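Side-chain contacts in disulfide isomerase (Salmonella enterica subsp. enterica serovar Typhimurium, PDB 3L9U), which belongs to the DsbA-like thiol-disulfide oxidoreductases and probably introduces disulfide bonds into other proteins by passing on its own redox-active disulfide: residues Tyr38-Asp41 with Lys42-Gly46; Met190-Leu193 with Val194-Leu197; Lys71-Ser74 with Glu75-Val79. All coordinates share one frame; numbering follows the deposited sequence.

Interaction 1. Residues Tyr38-Asp41 with Lys42-Gly46; sequences YKYD and KAVTG
Two backbone amides converge on the carbonyl oxygen of Y40. V44 N lies 2.8 Å from Y40 O and T45 N 2.9 Å from the same oxygen, and they arrive from opposite faces of the carbonyl plane. The T45 bond is the straighter, at 168°. Two residues earlier, K42 N donates to Y38 O at 2.9 Å as an ordinary helical bond. A water continues the pattern, giving a proton to D41 O and accepting one from G46 N, where the turn leads into helix 45-52. The D41 carboxylate is held by salt bridges to K28 and K102 and a hydrogen bond with Y106. Above the Y38 ring, the bend at chi3 (-74°) folds the K42 chain over one face. K42 CD comes within 3.5 Å of Y38 CE1, and K42 NZ stands 4.5 Å from the centroid of the Y38 ring in a cation-pi contact, while Y38 OH bonds to D111. V44 lies alongside Y40, its CB 3.6 Å from Y40 CD2. Helix 35-43, which starts at the redox-active C34-C37 disulfide, is thus joined to helix 45-52 through a kink whose backbone polar groups are bridged by a shared carbonyl and a water, and the lysine charge probably gains from the tyrosine pi cloud.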
ATOM      1  N   TYR A  38      -7.867   0.278   5.859  1.00 10.31           N
ATOM      2  CA  TYR A  38      -8.734  -0.893   5.780  1.00 10.97           C
ATOM      3  C   TYR A  38     -10.021  -0.533   5.018  1.00 10.82           C
ATOM      4  O   TYR A  38     -10.403  -1.215   4.060  1.00 11.63           O
ATOM      5  CB  TYR A  38      -9.070  -1.352   7.202  1.00 10.99           C
ATOM      6  CG  TYR A  38      -9.823  -2.663   7.349  1.00 11.26           C
ATOM      7  CD1 TYR A  38      -9.919  -3.577   6.299  1.00 11.54           C
ATOM      8  CD2 TYR A  38     -10.421  -2.997   8.563  1.00 11.04           C
ATOM      9  CE1 TYR A  38     -10.606  -4.784   6.462  1.00 10.60           C
ATOM     10  CE2 TYR A  38     -11.097  -4.194   8.730  1.00 11.83           C
ATOM     11  CZ  TYR A  38     -11.175  -5.087   7.686  1.00 11.88           C
ATOM     12  OH  TYR A  38     -11.844  -6.274   7.866  1.00 13.78           O
ATOM     13  N   LYS A  39     -10.682   0.544   5.441  1.00 10.87           N
ATOM     14  CA  LYS A  39     -11.914   0.993   4.797  1.00 10.82           C
ATOM     15  C   LYS A  39     -11.739   1.187   3.289  1.00 12.19           C
ATOM     16  O   LYS A  39     -12.534   0.693   2.473  1.00 12.79           O
ATOM     17  CB  LYS A  39     -12.375   2.307   5.438  1.00 12.20           C
ATOM     18  CG  LYS A  39     -13.731   2.802   4.968  1.00 14.11           C
ATOM     19  CD  LYS A  39     -14.036   4.188   5.536  1.00 17.14           C
ATOM     20  CE  LYS A  39     -15.431   4.664   5.141  1.00 22.26           C
ATOM     21  NZ  LYS A  39     -16.519   3.831   5.740  1.00 25.57           N
ATOM     22  N   TYR A  40     -10.708   1.930   2.916  1.00 11.61           N
ATOM     23  CA  TYR A  40     -10.462   2.188   1.503  1.00 11.62           C
ATOM     24  C   TYR A  40     -10.038   0.923   0.751  1.00 11.76           C
ATOM     25  O   TYR A  40     -10.405   0.737  -0.404  1.00 11.65           O
ATOM     26  CB  TYR A  40      -9.440   3.322   1.319  1.00 12.55           C
ATOM     27  CG  TYR A  40     -10.080   4.692   1.346  1.00 12.93           C
ATOM     28  CD1 TYR A  40     -10.473   5.277   2.543  1.00 13.21           C
ATOM     29  CD2 TYR A  40     -10.308   5.393   0.168  1.00 13.08           C
ATOM     30  CE1 TYR A  40     -11.079   6.522   2.568  1.00 13.39           C
ATOM     31  CE2 TYR A  40     -10.913   6.629   0.178  1.00 13.70           C
ATOM     32  CZ  TYR A  40     -11.292   7.195   1.384  1.00 13.96           C
ATOM     33  OH  TYR A  40     -11.890   8.434   1.390  1.00 16.46           O
ATOM     34  N   ASP A  41      -9.264   0.054   1.399  1.00 11.57           N
ATOM     35  CA  ASP A  41      -8.846  -1.192   0.751  1.00 11.24           C
ATOM     36  C   ASP A  41     -10.048  -2.095   0.446  1.00 12.20           C
ATOM     37  O   ASP A  41     -10.067  -2.800  -0.566  1.00 12.49           O
ATOM     38  CB  ASP A  41      -7.799  -1.930   1.606  1.00 10.98           C
ATOM     39  CG  ASP A  41      -6.451  -2.049   0.913  1.00 13.62           C
ATOM     40  OD1 ASP A  41      -6.429  -2.505  -0.255  1.00 16.24           O
ATOM     41  OD2 ASP A  41      -5.417  -1.702   1.539  1.00 12.57           O
ATOM     42  N   LYS A  42     -11.044  -2.092   1.327  1.00 11.98           N
ATOM     43  CA  LYS A  42     -12.225  -2.925   1.107  1.00 13.03           C
ATOM     44  C   LYS A  42     -13.067  -2.463  -0.075  1.00 13.91           C
ATOM     45  O   LYS A  42     -13.649  -3.287  -0.774  1.00 15.66           O
ATOM     46  CB  LYS A  42     -13.108  -2.989   2.359  1.00 14.14           C
ATOM     47  CG  LYS A  42     -12.516  -3.844   3.471  1.00 16.05           C
ATOM     48  CD  LYS A  42     -13.517  -4.083   4.590  1.00 21.15           C
ATOM     49  CE  LYS A  42     -13.725  -2.845   5.456  1.00 22.50           C
ATOM     50  NZ  LYS A  42     -14.798  -3.046   6.483  1.00 22.68           N
ATOM     51  N   ALA A  43     -13.132  -1.153  -0.298  1.00 12.08           N
ATOM     52  CA  ALA A  43     -14.166  -0.584  -1.168  1.00 12.69           C
ATOM     53  C   ALA A  43     -13.681   0.259  -2.351  1.00 12.94           C
ATOM     54  O   ALA A  43     -14.329   0.282  -3.403  1.00 14.30           O
ATOM     55  CB  ALA A  43     -15.151   0.220  -0.336  1.00 14.46           C
ATOM     56  N   VAL A  44     -12.558   0.958  -2.181  1.00 12.27           N
ATOM     57  CA  VAL A  44     -12.170   2.012  -3.117  1.00 12.59           C
ATOM     58  C   VAL A  44     -10.915   1.678  -3.931  1.00 11.38           C
ATOM     59  O   VAL A  44     -10.871   1.902  -5.149  1.00 12.40           O
ATOM     60  CB  VAL A  44     -11.931   3.353  -2.366  1.00 11.86           C
ATOM     61  CG1 VAL A  44     -11.389   4.429  -3.311  1.00 13.05           C
ATOM     62  CG2 VAL A  44     -13.216   3.825  -1.660  1.00 13.72           C
ATOM     63  N   THR A  45      -9.895   1.149  -3.261  1.00 10.98           N
ATOM     64  CA  THR A  45      -8.598   0.950  -3.904  1.00  9.94           C
ATOM     65  C   THR A  45      -8.668   0.052  -5.137  1.00 11.74           C
ATOM     66  O   THR A  45      -8.077   0.359  -6.170  1.00 13.31           O
ATOM     67  CB  THR A  45      -7.572   0.424  -2.888  1.00  9.63           C
ATOM     68  OG1 THR A  45      -7.466   1.380  -1.828  1.00 12.12           O
ATOM     69  CG2 THR A  45      -6.198   0.225  -3.531  1.00 12.01           C
ATOM     70  N   GLY A  46      -9.396  -1.051  -5.031  1.00 12.45           N
ATOM     71  CA  GLY A  46      -9.510  -1.981  -6.139  1.00 12.40           C
ATOM     72  C   GLY A  46     -10.188  -1.398  -7.367  1.00 12.56           C
ATOM     73  O   GLY A  46      -9.624  -1.410  -8.465  1.00 13.24           O
TER
HETATM   74  O   HOH W   1     -11.150  -2.252  -3.098  1.00 17.92           O

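Interaction 2. Residues Met190-Leu193 with Val194-Leu197; sequences MAEL and VREL
R195 runs back along its helix toward A191 and E192. Its CB lies 3.7 Å from A191 O, and CG is closer still, 3.1 Å from A191 O, the oxygen that also accepts the R195 backbone amide. CG stands beside the backbone N (chi1 -58°), which lays it against A191 O. Next along the chain, R195 CD meets the E192 carboxylate, with E192 OE2 at 3.6 Å. The bend at chi3 then carries the guanidinium past the carboxylate without pairing with it: R195 NE is 4.3 Å from E192 OE2, which sits off the guanidinium plane, so no N-H is aimed at it and any attraction is probably only that of nearby charges. At the tip, NH1 makes its salt bridge with D54 instead. On another side of the helix, L193 CD1 packs 3.8 Å from L197 CD1, while L197 CG sits 3.2 Å from L193 O. These leucines join I179 of strand 177-179, while M190 packs on Y171 and V194 on V173 of strand 170-173. The arrangement is that of an amphipathic helix, here the C-terminal helix 187-198 of the thioredoxin fold, packed against the central sheet and helix 45-52, with charged side chains along its outer margin.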
ATOM      1  N   MET A 190     -12.369   9.869  -8.342  1.00 10.89           N
ATOM      2  CA  MET A 190     -10.972   9.612  -8.027  1.00  9.89           C
ATOM      3  C   MET A 190     -10.233   9.001  -9.205  1.00 10.73           C
ATOM      4  O   MET A 190      -9.074   9.332  -9.466  1.00 11.35           O
ATOM      5  CB  MET A 190     -10.859   8.690  -6.817  1.00 10.07           C
ATOM      6  CG  MET A 190      -9.445   8.555  -6.313  1.00 10.93           C
ATOM      7  SD  MET A 190      -9.332   7.327  -5.016  1.00 12.09           S
ATOM      8  CE  MET A 190      -7.563   7.338  -4.720  1.00 12.44           C
ATOM      9  N   ALA A 191     -10.887   8.091  -9.915  1.00 11.41           N
ATOM     10  CA  ALA A 191     -10.242   7.485 -11.073  1.00 11.88           C
ATOM     11  C   ALA A 191      -9.881   8.542 -12.115  1.00 11.46           C
ATOM     12  O   ALA A 191      -8.780   8.521 -12.679  1.00 11.99           O
ATOM     13  CB  ALA A 191     -11.122   6.391 -11.684  1.00 12.74           C
ATOM     14  N   GLU A 192     -10.795   9.476 -12.371  1.00 10.84           N
ATOM     15  CA  GLU A 192     -10.496  10.554 -13.317  1.00 11.72           C
ATOM     16  C   GLU A 192      -9.419  11.499 -12.789  1.00 12.16           C
ATOM     17  O   GLU A 192      -8.600  12.006 -13.554  1.00 13.62           O
ATOM     18  CB  GLU A 192     -11.769  11.313 -13.695  1.00 14.40           C
ATOM     19  CG  GLU A 192     -12.689  10.494 -14.562  1.00 18.61           C
ATOM     20  CD  GLU A 192     -12.009   9.990 -15.825  1.00 23.90           C
ATOM     21  OE1 GLU A 192     -11.275  10.779 -16.467  1.00 22.64           O
ATOM     22  OE2 GLU A 192     -12.212   8.803 -16.173  1.00 28.43           O
ATOM     23  N   LEU A 193      -9.415  11.729 -11.481  1.00 11.90           N
ATOM     24  CA  LEU A 193      -8.363  12.524 -10.851  1.00 10.27           C
ATOM     25  C   LEU A 193      -6.998  11.876 -11.088  1.00 10.85           C
ATOM     26  O   LEU A 193      -6.038  12.538 -11.501  1.00 11.86           O
ATOM     27  CB  LEU A 193      -8.640  12.676  -9.355  1.00 11.96           C
ATOM     28  CG  LEU A 193      -7.542  13.323  -8.510  1.00 12.81           C
ATOM     29  CD1 LEU A 193      -7.134  14.702  -9.057  1.00 13.39           C
ATOM     30  CD2 LEU A 193      -7.992  13.406  -7.058  1.00 12.68           C
ATOM     31  N   VAL A 194      -6.911  10.577 -10.823  1.00  9.86           N
ATOM     32  CA  VAL A 194      -5.672   9.848 -11.094  1.00 10.29           C
ATOM     33  C   VAL A 194      -5.258   9.952 -12.570  1.00 11.74           C
ATOM     34  O   VAL A 194      -4.088  10.189 -12.867  1.00 11.87           O
ATOM     35  CB  VAL A 194      -5.771   8.363 -10.660  1.00  8.37           C
ATOM     36  CG1 VAL A 194      -4.567   7.553 -11.170  1.00  9.79           C
ATOM     37  CG2 VAL A 194      -5.915   8.279  -9.126  1.00  8.12           C
ATOM     38  N   ARG A 195      -6.209   9.786 -13.493  1.00 11.03           N
ATOM     39  CA  ARG A 195      -5.882   9.852 -14.919  1.00 12.46           C
ATOM     40  C   ARG A 195      -5.383  11.238 -15.311  1.00 13.62           C
ATOM     41  O   ARG A 195      -4.443  11.376 -16.094  1.00 14.85           O
ATOM     42  CB  ARG A 195      -7.085   9.458 -15.776  1.00 15.36           C
ATOM     43  CG  ARG A 195      -7.608   8.062 -15.487  1.00 20.21           C
ATOM     44  CD  ARG A 195      -8.816   7.725 -16.345  1.00 23.58           C
ATOM     45  NE  ARG A 195      -8.431   7.528 -17.734  1.00 24.71           N
ATOM     46  CZ  ARG A 195      -7.986   6.380 -18.234  1.00 25.83           C
ATOM     47  NH1 ARG A 195      -7.874   5.305 -17.460  1.00 23.31           N
ATOM     48  NH2 ARG A 195      -7.654   6.307 -19.516  1.00 29.46           N
ATOM     49  N   GLU A 196      -6.011  12.266 -14.758  1.00 12.96           N
ATOM     50  CA  GLU A 196      -5.596  13.644 -15.009  1.00 14.15           C
ATOM     51  C   GLU A 196      -4.172  13.892 -14.502  1.00 12.93           C
ATOM     52  O   GLU A 196      -3.342  14.499 -15.192  1.00 15.89           O
ATOM     53  CB  GLU A 196      -6.579  14.597 -14.324  1.00 15.33           C
ATOM     54  CG  GLU A 196      -6.287  16.077 -14.506  1.00 17.20           C
ATOM     55  CD  GLU A 196      -7.505  16.934 -14.194  1.00 17.74           C
ATOM     56  OE1 GLU A 196      -8.562  16.715 -14.827  1.00 18.70           O
ATOM     57  OE2 GLU A 196      -7.411  17.823 -13.318  1.00 18.71           O
ATOM     58  N   LEU A 197      -3.883  13.420 -13.295  1.00 12.47           N
ATOM     59  CA  LEU A 197      -2.564  13.625 -12.709  1.00 10.78           C
ATOM     60  C   LEU A 197      -1.500  12.832 -13.459  1.00 12.48           C
ATOM     61  O   LEU A 197      -0.361  13.284 -13.609  1.00 14.14           O
ATOM     62  CB  LEU A 197      -2.573  13.214 -11.236  1.00 11.88           C
ATOM     63  CG  LEU A 197      -3.456  14.085 -10.336  1.00 12.50           C
ATOM     64  CD1 LEU A 197      -3.504  13.540  -8.915  1.00 13.03           C
ATOM     65  CD2 LEU A 197      -2.974  15.541 -10.356  1.00 14.07           C
TER

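Interaction 3. Residues Lys71-Ser74 with Glu75-Val79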
ATOM      1  N   LYS A  71       7.488  -2.745  10.663  1.00 17.23           N
ATOM      2  CA  LYS A  71       8.552  -3.262   9.812  1.00 18.56           C
ATOM      3  C   LYS A  71       8.356  -4.738   9.487  1.00 17.62           C
ATOM      4  O   LYS A  71       8.656  -5.172   8.375  1.00 17.75           O
ATOM      5  CB  LYS A  71       9.935  -3.011  10.413  1.00 23.01           C
ATOM      6  CG  LYS A  71      11.094  -3.441   9.505  1.00 27.35           C
ATOM      7  CD  LYS A  71      11.165  -2.627   8.218  1.00 31.61           C
ATOM      8  CE  LYS A  71      12.313  -3.096   7.326  1.00 35.22           C
ATOM      9  NZ  LYS A  71      13.645  -2.872   7.953  1.00 37.27           N
ATOM     10  N   GLN A  72       7.853  -5.514  10.444  1.00 17.44           N
ATOM     11  CA  GLN A  72       7.571  -6.922  10.176  1.00 16.48           C
ATOM     12  C   GLN A  72       6.538  -7.050   9.054  1.00 15.40           C
ATOM     13  O   GLN A  72       6.680  -7.880   8.153  1.00 16.55           O
ATOM     14  CB  GLN A  72       7.072  -7.651  11.431  1.00 16.82           C
ATOM     15  CG  GLN A  72       8.146  -7.930  12.471  1.00 17.62           C
ATOM     16  CD  GLN A  72       8.410  -6.747  13.380  1.00 18.77           C
ATOM     17  OE1 GLN A  72       7.781  -5.702  13.252  1.00 19.57           O
ATOM     18  NE2 GLN A  72       9.337  -6.914  14.316  1.00 19.81           N
ATOM     19  N   ALA A  73       5.489  -6.233   9.122  1.00 13.42           N
ATOM     20  CA  ALA A  73       4.474  -6.228   8.080  1.00 12.35           C
ATOM     21  C   ALA A  73       5.086  -5.836   6.738  1.00 13.57           C
ATOM     22  O   ALA A  73       4.797  -6.453   5.712  1.00 15.08           O
ATOM     23  CB  ALA A  73       3.342  -5.279   8.446  1.00 13.16           C
ATOM     24  N   SER A  74       5.912  -4.794   6.742  1.00 12.13           N
ATOM     25  CA  SER A  74       6.564  -4.365   5.512  1.00 13.61           C
ATOM     26  C   SER A  74       7.379  -5.502   4.896  1.00 14.91           C
ATOM     27  O   SER A  74       7.353  -5.716   3.681  1.00 15.99           O
ATOM     28  CB  SER A  74       7.478  -3.157   5.760  1.00 13.64           C
ATOM     29  OG  SER A  74       6.728  -1.981   6.002  1.00 13.40           O
ATOM     30  N   GLU A  75       8.128  -6.210   5.734  1.00 16.00           N
ATOM     31  CA  GLU A  75       8.978  -7.289   5.249  1.00 16.76           C
ATOM     32  C   GLU A  75       8.136  -8.371   4.592  1.00 17.61           C
ATOM     33  O   GLU A  75       8.444  -8.824   3.491  1.00 18.00           O
ATOM     34  CB  GLU A  75       9.833  -7.860   6.388  1.00 18.59           C
ATOM     35  CG  GLU A  75      10.897  -6.875   6.858  1.00 21.44           C
ATOM     36  CD  GLU A  75      11.678  -7.364   8.058  1.00 24.78           C
ATOM     37  OE1 GLU A  75      11.147  -8.201   8.821  1.00 24.99           O
ATOM     38  OE2 GLU A  75      12.820  -6.894   8.242  1.00 26.34           O
ATOM     39  N   VAL A  76       7.059  -8.774   5.260  1.00 16.66           N
ATOM     40  CA  VAL A  76       6.173  -9.773   4.687  1.00 15.95           C
ATOM     41  C   VAL A  76       5.523  -9.264   3.394  1.00 15.47           C
ATOM     42  O   VAL A  76       5.499  -9.975   2.393  1.00 17.97           O
ATOM     43  CB  VAL A  76       5.104 -10.226   5.696  1.00 15.94           C
ATOM     44  CG1 VAL A  76       4.042 -11.082   5.004  1.00 17.95           C
ATOM     45  CG2 VAL A  76       5.763 -10.976   6.858  1.00 16.97           C
ATOM     46  N   PHE A  77       4.999  -8.042   3.411  1.00 14.19           N
ATOM     47  CA  PHE A  77       4.368  -7.489   2.219  1.00 13.56           C
ATOM     48  C   PHE A  77       5.351  -7.422   1.047  1.00 16.20           C
ATOM     49  O   PHE A  77       5.001  -7.749  -0.090  1.00 17.62           O
ATOM     50  CB  PHE A  77       3.808  -6.084   2.490  1.00 12.70           C
ATOM     51  CG  PHE A  77       2.549  -6.064   3.336  1.00 11.39           C
ATOM     52  CD1 PHE A  77       1.600  -7.081   3.257  1.00 10.71           C
ATOM     53  CD2 PHE A  77       2.303  -4.997   4.181  1.00 11.75           C
ATOM     54  CE1 PHE A  77       0.439  -7.035   4.038  1.00 11.56           C
ATOM     55  CE2 PHE A  77       1.143  -4.936   4.953  1.00 10.11           C
ATOM     56  CZ  PHE A  77       0.208  -5.955   4.876  1.00  9.29           C
ATOM     57  N   ALA A  78       6.578  -6.982   1.319  1.00 17.16           N
ATOM     58  CA  ALA A  78       7.587  -6.871   0.261  1.00 17.87           C
ATOM     59  C   ALA A  78       7.870  -8.242  -0.353  1.00 18.59           C
ATOM     60  O   ALA A  78       7.984  -8.383  -1.571  1.00 19.21           O
ATOM     61  CB  ALA A  78       8.867  -6.248   0.796  1.00 19.07           C
ATOM     62  N   VAL A  79       7.985  -9.252   0.498  1.00 19.30           N
ATOM     63  CA  VAL A  79       8.190 -10.611   0.026  1.00 19.80           C
ATOM     64  C   VAL A  79       7.004 -11.098  -0.804  1.00 19.84           C
ATOM     65  O   VAL A  79       7.186 -11.663  -1.885  1.00 20.90           O
ATOM     66  CB  VAL A  79       8.440 -11.575   1.197  1.00 19.40           C
ATOM     67  CG1 VAL A  79       8.223 -13.019   0.764  1.00 21.22           C
ATOM     68  CG2 VAL A  79       9.846 -11.379   1.747  1.00 19.83           C
TER
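K71 lays the end of its chain across the E75 side chain at about a right angle. K71 CE is 3.9 Å from E75 OE2, and K71 NZ is 4.1 Å from that same oxygen, so the opposite charges lie near each other but beyond salt-bridge distance. Bends at chi2 (65°) and chi4 (-64°) bring the lysine round to this carboxylate. CG of E75 stands beside its own backbone N (chi1 -69°), 3.2 Å from K71 O, which accepts the E75 amide. Two residues further on, F77 lies against A73. F77 N bonds to A73 O at 2.8 Å. The ring edge atom F77 CD2 is 3.3 Å from A73 O, and F77 CE2 also meets A73 CB. Beyond the helix the phenyl ring enters an aromatic cluster, with edge-to-face contacts to H62, F98 and W105. S74 OG is bonded both to H62 ND1 and to G70 O, so it reaches the last residue of strand 57-62 as well as its own helix. A78 CB rests 3.3 Å from S74 O, on the side covered by helix 147-155. The helix therefore has two chemical characters: a lysine-glutamate pair whose loose attraction probably adds little directional hold, and a buried side where the serine hydroxyl has polar partners and F77 builds the aromatic packing between helix, strand and neighbouring helix 97-111.

How the interactions relate
From the N terminus the order is interaction 1, then interaction 3, then interaction 2; each stays within one short helical stretch, closes no long loop, and neither encloses nor crosses another. Interaction 1 lies where the helix following the redox-active disulfide passes into helix 45-52. Interaction 3 sits in helix 70-86, against helices 122-133, 137-143 and 147-155, its centre about 20 Å from that of interaction 1 and on the opposite side of the chain's centre. Interaction 2 belongs to helix 187-198, packed on strands 170-173 and 177-179 and on helix 45-52, and returns to the first site: V44 CG1 touches M190 SD at 3.9 Å. Interactions 2 and 3 remain about 18 Å apart between nearest atoms.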